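Local coordinates for protein methylocystis parvus OBBP MbnE (Methylocystis parvus OBBP, PDB 5ICQ) that probably binds the copper-chelating peptide methanobactin in the periplasm, as a family 5 extracellular solute-binding protein of the methanobactin transport machinery, at residues R339-M344 with L422-A427; A115-I120 with T128-P133; T86-L91 with A236-K241. All blocks are in the same frame, centred on the assembly; numbering follows the deposited sequence.

Contact 1 (R339-M344 with L422-A427)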
ATOM      1  N   ARG A 339      12.647   1.886  24.801  1.00  7.94           N
ATOM      2  CA  ARG A 339      12.521   1.803  23.351  1.00  7.78           C
ATOM      3  C   ARG A 339      12.926   3.116  22.700  1.00  9.38           C
ATOM      4  O   ARG A 339      13.625   3.115  21.678  1.00 11.83           O
ATOM      5  CB  ARG A 339      11.094   1.415  22.945  1.00  5.37           C
ATOM      6  CG  ARG A 339      10.658   0.083  23.571  1.00  4.44           C
ATOM      7  CD  ARG A 339       9.374  -0.488  22.961  1.00  7.14           C
ATOM      8  NE  ARG A 339       8.201   0.373  23.179  1.00  8.45           N
ATOM      9  CZ  ARG A 339       7.282   0.179  24.117  1.00  8.58           C
ATOM     10  NH1 ARG A 339       7.423  -0.822  25.000  1.00  8.19           N
ATOM     11  NH2 ARG A 339       6.234   0.991  24.199  1.00 10.04           N
ATOM     12  N   GLU A 340      12.487   4.246  23.267  1.00 10.36           N
ATOM     13  CA  GLU A 340      12.899   5.545  22.731  1.00 10.42           C
ATOM     14  C   GLU A 340      14.414   5.703  22.778  1.00 10.13           C
ATOM     15  O   GLU A 340      15.037   6.149  21.803  1.00  9.29           O
ATOM     16  CB  GLU A 340      12.225   6.693  23.491  1.00  9.80           C
ATOM     17  CG  GLU A 340      12.761   8.060  23.029  1.00 10.93           C
ATOM     18  CD  GLU A 340      11.982   9.257  23.560  1.00 20.63           C
ATOM     19  OE1 GLU A 340      11.152   9.096  24.475  1.00 16.59           O
ATOM     20  OE2 GLU A 340      12.203  10.373  23.040  1.00 18.76           O
ATOM     21  N   ALA A 341      15.029   5.342  23.912  1.00  7.45           N
ATOM     22  CA  ALA A 341      16.479   5.470  24.041  1.00  7.41           C
ATOM     23  C   ALA A 341      17.220   4.612  23.020  1.00  8.12           C
ATOM     24  O   ALA A 341      18.202   5.063  22.413  1.00  9.84           O
ATOM     25  CB  ALA A 341      16.912   5.080  25.457  1.00 10.45           C
ATOM     26  N   PHE A 342      16.785   3.362  22.829  1.00  7.82           N
ATOM     27  CA  PHE A 342      17.450   2.516  21.845  1.00  9.48           C
ATOM     28  C   PHE A 342      17.310   3.103  20.449  1.00  9.36           C
ATOM     29  O   PHE A 342      18.240   3.028  19.635  1.00  9.95           O
ATOM     30  CB  PHE A 342      16.881   1.096  21.872  1.00  6.76           C
ATOM     31  CG  PHE A 342      17.472   0.213  22.932  1.00  9.07           C
ATOM     32  CD1 PHE A 342      17.966   0.741  24.116  1.00 12.05           C
ATOM     33  CD2 PHE A 342      17.537  -1.167  22.734  1.00 10.73           C
ATOM     34  CE1 PHE A 342      18.502  -0.095  25.096  1.00 14.92           C
ATOM     35  CE2 PHE A 342      18.070  -2.004  23.704  1.00 10.83           C
ATOM     36  CZ  PHE A 342      18.552  -1.467  24.891  1.00 13.98           C
ATOM     37  N   GLY A 343      16.157   3.707  20.164  1.00  9.30           N
ATOM     38  CA  GLY A 343      15.945   4.316  18.864  1.00 10.61           C
ATOM     39  C   GLY A 343      16.909   5.445  18.576  1.00 13.99           C
ATOM     40  O   GLY A 343      17.266   5.679  17.421  1.00 16.08           O
ATOM     41  N   MET A 344      17.349   6.154  19.617  1.00  9.50           N
ATOM     42  CA  MET A 344      18.301   7.248  19.447  1.00  9.31           C
ATOM     43  C   MET A 344      19.629   6.784  18.886  1.00 14.19           C
ATOM     44  O   MET A 344      20.394   7.602  18.364  1.00 17.23           O
ATOM     45  CB  MET A 344      18.576   7.928  20.786  1.00 15.10           C
ATOM     46  CG  MET A 344      17.421   8.699  21.344  1.00 22.11           C
ATOM     47  SD  MET A 344      17.891   9.359  22.956  1.00 17.83           S
ATOM     48  CE  MET A 344      16.362  10.207  23.358  1.00 22.32           C
ATOM     49  N   LEU A 422      21.513   7.271  27.455  1.00 11.43           N
ATOM     50  CA  LEU A 422      21.808   6.761  28.794  1.00 14.62           C
ATOM     51  C   LEU A 422      20.995   7.475  29.864  1.00 16.08           C
ATOM     52  O   LEU A 422      20.588   6.851  30.853  1.00 13.35           O
ATOM     53  CB  LEU A 422      23.309   6.890  29.072  1.00 17.10           C
ATOM     54  CG  LEU A 422      24.151   5.924  28.242  1.00 15.98           C
ATOM     55  CD1 LEU A 422      25.636   6.284  28.292  1.00 23.61           C
ATOM     56  CD2 LEU A 422      23.915   4.504  28.743  1.00 15.10           C
ATOM     57  N   ASP A 423      20.742   8.777  29.697  1.00 17.18           N
ATOM     58  CA  ASP A 423      19.914   9.481  30.672  1.00 21.58           C
ATOM     59  C   ASP A 423      18.495   8.932  30.683  1.00 18.97           C
ATOM     60  O   ASP A 423      17.904   8.739  31.752  1.00 20.68           O
ATOM     61  CB  ASP A 423      19.899  10.990  30.387  1.00 17.80           C
ATOM     62  CG  ASP A 423      21.252  11.647  30.616  1.00 25.07           C
ATOM     63  OD1 ASP A 423      22.154  11.003  31.191  1.00 28.45           O
ATOM     64  OD2 ASP A 423      21.414  12.818  30.212  1.00 32.38           O
ATOM     65  N   LEU A 424      17.922   8.681  29.502  1.00 14.02           N
ATOM     66  CA  LEU A 424      16.598   8.068  29.438  1.00 12.24           C
ATOM     67  C   LEU A 424      16.606   6.678  30.054  1.00 14.78           C
ATOM     68  O   LEU A 424      15.686   6.305  30.795  1.00 18.93           O
ATOM     69  CB  LEU A 424      16.121   7.975  27.985  1.00 13.95           C
ATOM     70  CG  LEU A 424      14.976   8.846  27.504  1.00 28.77           C
ATOM     71  CD1 LEU A 424      14.613   8.458  26.081  1.00 24.74           C
ATOM     72  CD2 LEU A 424      13.772   8.740  28.437  1.00 19.04           C
ATOM     73  N   LEU A 425      17.617   5.874  29.711  1.00 13.78           N
ATOM     74  CA  LEU A 425      17.719   4.529  30.267  1.00 13.87           C
ATOM     75  C   LEU A 425      17.816   4.569  31.786  1.00 16.80           C
ATOM     76  O   LEU A 425      17.203   3.747  32.475  1.00 15.60           O
ATOM     77  CB  LEU A 425      18.920   3.807  29.652  1.00 12.35           C
ATOM     78  CG  LEU A 425      18.696   3.490  28.164  1.00 10.74           C
ATOM     79  CD1 LEU A 425      19.993   3.202  27.414  1.00 10.24           C
ATOM     80  CD2 LEU A 425      17.687   2.315  28.033  1.00 11.15           C
ATOM     81  N   ALA A 426      18.581   5.521  32.328  1.00 13.65           N
ATOM     82  CA  ALA A 426      18.675   5.653  33.783  1.00 19.25           C
ATOM     83  C   ALA A 426      17.303   5.890  34.406  1.00 26.82           C
ATOM     84  O   ALA A 426      16.968   5.296  35.438  1.00 23.40           O
ATOM     85  CB  ALA A 426      19.647   6.784  34.142  1.00 20.91           C
ATOM     86  N   ALA A 427      16.478   6.724  33.764  1.00 26.71           N
ATOM     87  CA  ALA A 427      15.110   6.927  34.228  1.00 30.70           C
ATOM     88  C   ALA A 427      14.284   5.649  34.147  1.00 32.54           C
ATOM     89  O   ALA A 427      13.383   5.439  34.969  1.00 33.59           O
ATOM     90  CB  ALA A 427      14.449   8.045  33.420  1.00 33.11           C
TER
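Leu424 leans from helix 415-427 onto the flank of helix 336-343, and its contacts change from CB to tip. At the root, its CB meets the methyl of Ala341, CB to CB at 3.9 Å. A chi1 of -110°, away from the staggered positions, lays the branch along Ala341. The methyl CD1 at the tip then lies against Glu340 and Met344: Leu424 CD1 is 3.6 Å from Glu340 CG, 3.7 Å from Met344 CE and 3.8 Å from the backbone N of Ala341. Glu340 and Met344 both cross Leu424 at about a right angle. Glu340 offers its aliphatic part here because its extended chain starts with CG opposite the backbone N (chi1 174°), which sends the carboxylate on to a salt bridge with Arg395. The next residue, Leu425, meets the Ala341 methyl from another direction, roughly square to Leu424, its CG 3.6 Å from Ala341 CB, while its CD2 comes within 3.9 Å of Phe342 CE1, obliquely to the ring. That ring is also packed edge-to-face against Phe444, and Phe342 O accepts a hydrogen bond from Tyr462. No hydrogen bond joins the two segments; the contact is apolar, and the small Ala341 side chain, touched by both leucines, is consistent with the close approach. The axes of 339-343 and 422-427 pass 8.6 Å apart, running 164° to one another: an antiparallel helix pair, of which helix 336-343 packs through Phe342 on Phe326 of strand 322-326, in the mixed sheet.

Contact 2 (A115-I120 with T128-P133)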
ATOM      1  N   ALA A 115     -21.648   0.257 -12.704  1.00 10.63           N
ATOM      2  CA  ALA A 115     -22.777   0.966 -12.108  1.00 10.48           C
ATOM      3  C   ALA A 115     -22.780   2.405 -12.609  1.00 13.68           C
ATOM      4  O   ALA A 115     -21.796   3.132 -12.423  1.00 11.92           O
ATOM      5  CB  ALA A 115     -22.703   0.943 -10.579  1.00 11.44           C
ATOM      6  N   GLN A 116     -23.886   2.825 -13.232  1.00 13.26           N
ATOM      7  CA  GLN A 116     -23.964   4.197 -13.718  1.00 17.23           C
ATOM      8  C   GLN A 116     -24.319   5.189 -12.617  1.00 15.15           C
ATOM      9  O   GLN A 116     -24.041   6.381 -12.771  1.00 17.44           O
ATOM     10  CB  GLN A 116     -24.964   4.308 -14.879  1.00 19.04           C
ATOM     11  CG  GLN A 116     -26.421   4.266 -14.504  1.00 26.78           C
ATOM     12  CD  GLN A 116     -27.325   4.463 -15.720  1.00 39.06           C
ATOM     13  OE1 GLN A 116     -26.931   4.169 -16.852  1.00 37.67           O
ATOM     14  NE2 GLN A 116     -28.528   4.974 -15.491  1.00 38.40           N
ATOM     15  N   SER A 117     -24.892   4.732 -11.504  1.00 16.01           N
ATOM     16  CA  SER A 117     -25.172   5.618 -10.377  1.00 14.86           C
ATOM     17  C   SER A 117     -25.389   4.763  -9.139  1.00 23.48           C
ATOM     18  O   SER A 117     -25.491   3.535  -9.220  1.00 19.36           O
ATOM     19  CB  SER A 117     -26.388   6.520 -10.647  1.00 19.05           C
ATOM     20  OG  SER A 117     -27.593   5.771 -10.631  1.00 19.45           O
ATOM     21  N   ILE A 118     -25.455   5.439  -7.982  1.00 18.75           N
ATOM     22  CA  ILE A 118     -25.619   4.764  -6.705  0.76 21.45           C
ATOM     23  C   ILE A 118     -26.679   5.482  -5.881  1.00 28.38           C
ATOM     24  O   ILE A 118     -26.926   6.683  -6.030  1.00 29.44           O
ATOM     25  CB  ILE A 118     -24.298   4.666  -5.906  0.76 24.05           C
ATOM     26  CG1 ILE A 118     -23.739   6.055  -5.598  0.76 25.80           C
ATOM     27  CG2 ILE A 118     -23.262   3.835  -6.658  0.76 25.34           C
ATOM     28  CD1 ILE A 118     -22.704   6.035  -4.503  0.76 27.83           C
ATOM     29  N   ASP A 119     -27.345   4.704  -5.028  1.00 23.40           N
ATOM     30  CA  ASP A 119     -28.265   5.217  -4.018  1.00 27.14           C
ATOM     31  C   ASP A 119     -27.686   4.857  -2.662  1.00 25.51           C
ATOM     32  O   ASP A 119     -27.580   3.674  -2.331  1.00 23.59           O
ATOM     33  CB  ASP A 119     -29.665   4.619  -4.149  1.00 33.80           C
ATOM     34  CG  ASP A 119     -30.424   5.164  -5.331  1.00 52.78           C
ATOM     35  OD1 ASP A 119     -31.403   4.510  -5.746  1.00 61.11           O
ATOM     36  OD2 ASP A 119     -30.045   6.240  -5.842  1.00 61.65           O
ATOM     37  N   ILE A 120     -27.317   5.863  -1.876  1.00 22.89           N
ATOM     38  CA  ILE A 120     -26.696   5.614  -0.584  1.00 22.86           C
ATOM     39  C   ILE A 120     -27.137   6.702   0.381  1.00 28.88           C
ATOM     40  O   ILE A 120     -27.383   7.845  -0.018  1.00 25.02           O
ATOM     41  CB  ILE A 120     -25.157   5.541  -0.725  1.00 19.57           C
ATOM     42  CG1 ILE A 120     -24.511   4.995   0.546  1.00 18.20           C
ATOM     43  CG2 ILE A 120     -24.584   6.902  -1.117  1.00 23.34           C
ATOM     44  CD1 ILE A 120     -22.999   4.747   0.398  1.00 21.46           C
ATOM     45  N   THR A 128     -27.570   0.891  -2.984  1.00 20.35           N
ATOM     46  CA  THR A 128     -28.065   0.244  -4.192  1.00 22.10           C
ATOM     47  C   THR A 128     -27.277   0.752  -5.390  1.00 23.44           C
ATOM     48  O   THR A 128     -27.097   1.964  -5.557  1.00 20.13           O
ATOM     49  CB  THR A 128     -29.561   0.500  -4.406  1.00 22.36           C
ATOM     50  OG1 THR A 128     -30.303  -0.081  -3.325  1.00 24.72           O
ATOM     51  CG2 THR A 128     -30.029  -0.124  -5.724  1.00 20.62           C
ATOM     52  N   PHE A 129     -26.812  -0.174  -6.218  1.00 16.49           N
ATOM     53  CA  PHE A 129     -26.112   0.155  -7.452  1.00 11.50           C
ATOM     54  C   PHE A 129     -27.078   0.028  -8.619  1.00 14.89           C
ATOM     55  O   PHE A 129     -27.745  -1.002  -8.762  1.00 17.25           O
ATOM     56  CB  PHE A 129     -24.914  -0.767  -7.656  1.00 13.36           C
ATOM     57  CG  PHE A 129     -23.867  -0.625  -6.595  1.00 13.32           C
ATOM     58  CD1 PHE A 129     -22.878   0.339  -6.709  1.00 13.23           C
ATOM     59  CD2 PHE A 129     -23.869  -1.454  -5.485  1.00 16.33           C
ATOM     60  CE1 PHE A 129     -21.891   0.478  -5.723  1.00 14.53           C
ATOM     61  CE2 PHE A 129     -22.893  -1.324  -4.496  1.00 15.86           C
ATOM     62  CZ  PHE A 129     -21.904  -0.355  -4.615  1.00 13.32           C
ATOM     63  N   HIS A 130     -27.157   1.072  -9.438  1.00 16.02           N
ATOM     64  CA  HIS A 130     -27.919   1.043 -10.684  1.00 16.36           C
ATOM     65  C   HIS A 130     -26.956   0.713 -11.818  1.00 11.23           C
ATOM     66  O   HIS A 130     -26.085   1.521 -12.148  1.00 17.60           O
ATOM     67  CB  HIS A 130     -28.602   2.383 -10.945  1.00 18.28           C
ATOM     68  CG  HIS A 130     -29.739   2.682 -10.026  1.00 38.69           C
ATOM     69  ND1 HIS A 130     -29.567   2.919  -8.680  1.00 47.31           N
ATOM     70  CD2 HIS A 130     -31.067   2.807 -10.266  1.00 40.45           C
ATOM     71  CE1 HIS A 130     -30.740   3.165  -8.126  1.00 43.65           C
ATOM     72  NE2 HIS A 130     -31.666   3.110  -9.067  1.00 45.92           N
ATOM     73  N   LEU A 131     -27.128  -0.460 -12.431  1.00 14.52           N
ATOM     74  CA  LEU A 131     -26.192  -0.920 -13.448  1.00 14.16           C
ATOM     75  C   LEU A 131     -26.431  -0.229 -14.784  1.00 19.46           C
ATOM     76  O   LEU A 131     -27.572   0.043 -15.166  1.00 18.89           O
ATOM     77  CB  LEU A 131     -26.304  -2.435 -13.629  1.00 19.42           C
ATOM     78  CG  LEU A 131     -26.222  -3.256 -12.342  1.00 18.14           C
ATOM     79  CD1 LEU A 131     -26.310  -4.744 -12.652  1.00 21.96           C
ATOM     80  CD2 LEU A 131     -24.943  -2.929 -11.610  1.00 17.82           C
ATOM     81  N   ASP A 132     -25.344   0.028 -15.505  1.00 13.30           N
ATOM     82  CA  ASP A 132     -25.429   0.658 -16.825  1.00 13.57           C
ATOM     83  C   ASP A 132     -25.936  -0.365 -17.835  1.00 21.44           C
ATOM     84  O   ASP A 132     -25.276  -1.395 -18.038  1.00 13.54           O
ATOM     85  CB  ASP A 132     -24.058   1.181 -17.255  1.00 11.03           C
ATOM     86  CG  ASP A 132     -24.134   2.148 -18.436  1.00 18.42           C
ATOM     87  OD1 ASP A 132     -24.942   1.916 -19.360  1.00 19.17           O
ATOM     88  OD2 ASP A 132     -23.388   3.151 -18.422  1.00 18.40           O
ATOM     89  N   PRO A 133     -27.073  -0.124 -18.499  1.00 13.66           N
ATOM     90  CA  PRO A 133     -27.584  -1.111 -19.464  1.00 15.86           C
ATOM     91  C   PRO A 133     -26.689  -1.296 -20.680  1.00 19.66           C
ATOM     92  O   PRO A 133     -26.883  -2.267 -21.428  1.00 17.25           O
ATOM     93  CB  PRO A 133     -28.959  -0.540 -19.853  1.00 23.39           C
ATOM     94  CG  PRO A 133     -28.840   0.928 -19.609  1.00 27.89           C
ATOM     95  CD  PRO A 133     -27.921   1.082 -18.421  1.00 20.02           C
TER
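Phe129 and Ala115 meet on the buried face of a hairpin, Phe129 CD1 lying 3.9 Å from Ala115 CB, obliquely to the ring. In the conformer described, one of two modelled, Ile118 lies beside Phe129 and points the same way, a non-hydrogen-bonded pair in which Ile118 CG2 also reaches the ring. The other face carries Ser117, Asp119, Thr128 and His130. There Ser117 OG sits 3.5 Å from His130 CB, and the imidazole, with CG opposite the carbonyl carbon (chi1 -71°), lies on the Ser117 side of the face. An alanine here would keep the backbone bonds and the CB beside Ser117 OG, but losing the ring would probably open a gap next to Ser117. At the far end the Gln116 amide crosses the Asp132 carboxylate nearly perpendicularly, with Gln116 OE1 3.6 Å from Pro133 CD; Asp132 itself is salt-bridged to Arg134. Backbone bonds tie Asp119 and Thr128 both ways, Asp119 N to Thr128 O at 2.8 Å. His130 N binds Ser117 O, whereas His130 O receives Gln116 N at 2.8 Å and, weakly, Ser117 N. Two residues thus face one: a classic beta bulge in the antiparallel hairpin of strands 109-120 and 126-131.

Contact 3 (T86-L91 with A236-K241). With SO4 (sulfate ion), chain B.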
ATOM      1  N   THR A  86       0.289 -18.140  -8.321  1.00 36.11           N
ATOM      2  CA  THR A  86       0.901 -16.839  -8.614  1.00 35.63           C
ATOM      3  C   THR A  86       0.265 -16.196  -9.848  1.00 17.63           C
ATOM      4  O   THR A  86       0.565 -16.585 -10.979  1.00 23.55           O
ATOM      5  CB  THR A  86       2.414 -16.969  -8.847  1.00 38.14           C
ATOM      6  OG1 THR A  86       3.016 -17.630  -7.729  1.00 41.20           O
ATOM      7  CG2 THR A  86       3.036 -15.601  -9.009  1.00 35.32           C
ATOM      8  N   ALA A  87      -0.618 -15.222  -9.634  1.00 17.80           N
ATOM      9  CA  ALA A  87      -1.408 -14.685 -10.730  1.00 17.89           C
ATOM     10  C   ALA A  87      -0.614 -13.646 -11.505  1.00 17.96           C
ATOM     11  O   ALA A  87       0.164 -12.885 -10.929  1.00 16.93           O
ATOM     12  CB  ALA A  87      -2.707 -14.065 -10.214  1.00 16.25           C
ATOM     13  N   ALA A  88      -0.803 -13.639 -12.820  1.00 15.11           N
ATOM     14  CA  ALA A  88      -0.225 -12.606 -13.665  1.00 17.89           C
ATOM     15  C   ALA A  88      -0.788 -11.243 -13.279  1.00 16.10           C
ATOM     16  O   ALA A  88      -1.927 -11.127 -12.828  1.00 16.84           O
ATOM     17  CB  ALA A  88      -0.532 -12.894 -15.133  1.00 17.36           C
ATOM     18  N   GLN A  89       0.026 -10.204 -13.447  1.00 12.72           N
ATOM     19  CA  GLN A  89      -0.466  -8.850 -13.253  1.00 14.31           C
ATOM     20  C   GLN A  89      -1.087  -8.351 -14.551  1.00 13.63           C
ATOM     21  O   GLN A  89      -1.002  -8.995 -15.592  1.00 14.15           O
ATOM     22  CB  GLN A  89       0.662  -7.921 -12.806  1.00 15.71           C
ATOM     23  CG  GLN A  89       1.114  -8.168 -11.388  1.00 21.11           C
ATOM     24  CD  GLN A  89       2.411  -7.448 -11.083  1.00 34.40           C
ATOM     25  OE1 GLN A  89       3.467  -8.069 -10.962  1.00 43.16           O
ATOM     26  NE2 GLN A  89       2.343  -6.129 -10.982  1.00 23.69           N
ATOM     27  N   GLY A  90      -1.733  -7.192 -14.477  1.00 13.87           N
ATOM     28  CA  GLY A  90      -2.336  -6.610 -15.656  1.00 15.69           C
ATOM     29  C   GLY A  90      -3.758  -7.045 -15.930  1.00 14.62           C
ATOM     30  O   GLY A  90      -4.325  -6.621 -16.941  1.00 14.33           O
ATOM     31  N   LEU A  91      -4.362  -7.872 -15.067  1.00  8.54           N
ATOM     32  CA  LEU A  91      -5.715  -8.346 -15.351  1.00 11.98           C
ATOM     33  C   LEU A  91      -6.779  -7.458 -14.736  1.00 15.44           C
ATOM     34  O   LEU A  91      -7.835  -7.234 -15.340  1.00 10.78           O
ATOM     35  CB  LEU A  91      -5.890  -9.782 -14.848  1.00 16.10           C
ATOM     36  CG  LEU A  91      -5.001 -10.800 -15.550  1.00 14.76           C
ATOM     37  CD1 LEU A  91      -4.988 -12.131 -14.768  1.00 18.03           C
ATOM     38  CD2 LEU A  91      -5.478 -11.014 -16.968  1.00 21.01           C
ATOM     39  N   ALA A 236       6.066 -16.900 -18.669  1.00 19.90           N
ATOM     40  CA  ALA A 236       6.839 -16.241 -19.712  1.00 17.96           C
ATOM     41  C   ALA A 236       6.178 -14.949 -20.168  1.00 24.62           C
ATOM     42  O   ALA A 236       6.803 -13.886 -20.084  1.00 18.10           O
ATOM     43  CB  ALA A 236       7.046 -17.185 -20.901  1.00 25.79           C
ATOM     44  N   ARG A 237       4.936 -15.003 -20.646  1.00 18.26           N
ATOM     45  CA  ARG A 237       4.326 -13.790 -21.173  1.00 16.29           C
ATOM     46  C   ARG A 237       2.811 -13.891 -21.096  1.00 18.77           C
ATOM     47  O   ARG A 237       2.236 -14.981 -21.149  1.00 15.87           O
ATOM     48  CB  ARG A 237       4.772 -13.505 -22.616  1.00 19.76           C
ATOM     49  CG  ARG A 237       4.290 -14.489 -23.666  1.00 25.92           C
ATOM     50  CD  ARG A 237       3.069 -13.960 -24.425  1.00 31.06           C
ATOM     51  NE  ARG A 237       3.414 -12.849 -25.306  1.00 34.65           N
ATOM     52  CZ  ARG A 237       3.287 -12.864 -26.629  1.00 31.40           C
ATOM     53  NH1 ARG A 237       2.807 -13.935 -27.254  1.00 32.43           N
ATOM     54  NH2 ARG A 237       3.626 -11.794 -27.330  1.00 26.55           N
ATOM     55  N   LEU A 238       2.186 -12.726 -20.953  1.00 13.76           N
ATOM     56  CA  LEU A 238       0.743 -12.555 -21.075  1.00 12.79           C
ATOM     57  C   LEU A 238       0.519 -11.456 -22.102  1.00 16.24           C
ATOM     58  O   LEU A 238       1.052 -10.353 -21.948  1.00 17.50           O
ATOM     59  CB  LEU A 238       0.128 -12.185 -19.724  1.00 10.78           C
ATOM     60  CG  LEU A 238      -1.344 -11.777 -19.734  1.00 17.61           C
ATOM     61  CD1 LEU A 238      -2.187 -12.947 -20.210  1.00 18.74           C
ATOM     62  CD2 LEU A 238      -1.793 -11.296 -18.346  1.00 16.39           C
ATOM     63  N   LEU A 239      -0.211 -11.762 -23.169  1.00 13.98           N
ATOM     64  CA  LEU A 239      -0.492 -10.787 -24.219  1.00 14.07           C
ATOM     65  C   LEU A 239      -1.950 -10.355 -24.142  1.00 16.61           C
ATOM     66  O   LEU A 239      -2.862 -11.187 -24.243  1.00 14.80           O
ATOM     67  CB  LEU A 239      -0.182 -11.345 -25.608  1.00 15.53           C
ATOM     68  CG  LEU A 239      -0.477 -10.375 -26.766  1.00 16.26           C
ATOM     69  CD1 LEU A 239       0.461  -9.164 -26.745  1.00 15.89           C
ATOM     70  CD2 LEU A 239      -0.415 -11.082 -28.122  1.00 20.52           C
ATOM     71  N   LEU A 240      -2.159  -9.058 -23.968  1.00 11.37           N
ATOM     72  CA  LEU A 240      -3.479  -8.451 -23.973  1.00  8.86           C
ATOM     73  C   LEU A 240      -3.693  -7.740 -25.298  1.00 12.35           C
ATOM     74  O   LEU A 240      -2.782  -7.096 -25.816  1.00 11.38           O
ATOM     75  CB  LEU A 240      -3.621  -7.444 -22.832  1.00  9.91           C
ATOM     76  CG  LEU A 240      -3.307  -7.976 -21.441  1.00 12.81           C
ATOM     77  CD1 LEU A 240      -3.562  -6.888 -20.413  1.00 12.39           C
ATOM     78  CD2 LEU A 240      -4.142  -9.223 -21.160  1.00 14.71           C
ATOM     79  N   LYS A 241      -4.895  -7.855 -25.843  1.00 11.99           N
ATOM     80  CA  LYS A 241      -5.229  -7.200 -27.098  1.00  9.68           C
ATOM     81  C   LYS A 241      -6.546  -6.464 -26.916  1.00 13.46           C
ATOM     82  O   LYS A 241      -7.470  -6.985 -26.287  1.00 11.96           O
ATOM     83  CB  LYS A 241      -5.326  -8.227 -28.240  1.00 12.14           C
ATOM     84  CG  LYS A 241      -5.675  -7.625 -29.579  1.00 22.72           C
ATOM     85  CD  LYS A 241      -5.397  -8.621 -30.694  1.00 33.69           C
ATOM     86  CE  LYS A 241      -5.643  -8.008 -32.062  1.00 40.15           C
ATOM     87  NZ  LYS A 241      -5.440  -9.034 -33.130  1.00 44.35           N
TER
HETATM   88  S   SO4 B 701       3.364 -12.309 -30.950  1.00 58.90           S
HETATM   89  O1  SO4 B 701       2.161 -13.128 -31.039  1.00 56.57           O
HETATM   90  O2  SO4 B 701       4.409 -13.009 -30.211  1.00 60.88           O
HETATM   91  O3  SO4 B 701       3.866 -12.003 -32.288  1.00 63.84           O
HETATM   92  O4  SO4 B 701       3.023 -11.073 -30.263  1.00 72.58           O
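Leu238 CD2 is the hub where strand 237-242, an inner strand of a four-stranded mixed sheet, meets the loop 86-91. On this tight side the methyl fits among three loop groups: Leu238 CD2 is 3.8 Å from Ala88 CB, 3.7 Å from Gln89 O and 3.9 Å from Leu91 CD2. It gets there because CG of Leu238 stands opposite the backbone N (chi1 171°), and Leu91 comes in obliquely across it. Leu240 CD1 packs 3.6 Å from Gly90 O, a carbonyl that also accepts a hydrogen bond from Asn94. Gly90 adopts backbone angles (phi 89°) that would press a CB against the preceding carbonyl. The other side of the strand, with Arg237, Leu239 and Lys241, is more open and carries the charged groups. The bent chain of Arg237 lays its guanidinium flat under Leu239, whose CB stands 3.9 Å above the plane. Salt bridges to Asp231 and Asp264 hold Arg237 NH1 and NE. A sulfate, probably from the crystallisation liquor and also bound by Arg65, takes the remaining nitrogen at the guanidinium edge: Arg237 NH2 donates to sulfate O2 and, straighter, to sulfate O4 at 3.1 Å (158° at the hydrogen).

In the fold
The three contacts do not touch. Contacts 2 and 3 are the nearer two, with centres about 30 Å apart and nearest atoms about 16 Å apart, and contact 2 is nested within the loop that contact 3 closes. Contact 1 opens only after both have closed and lies on the other side of the chain's centre, its centre about 57 Å from that of contact 2 and about 51 Å from that of contact 3. Each belongs to a different sheet or its covering helices. In family 5 binding proteins the ligand is held in a cleft between lobes, but no methanobactin is bound beside these contacts; the sulfate beside contact 3 is no evidence for where it binds.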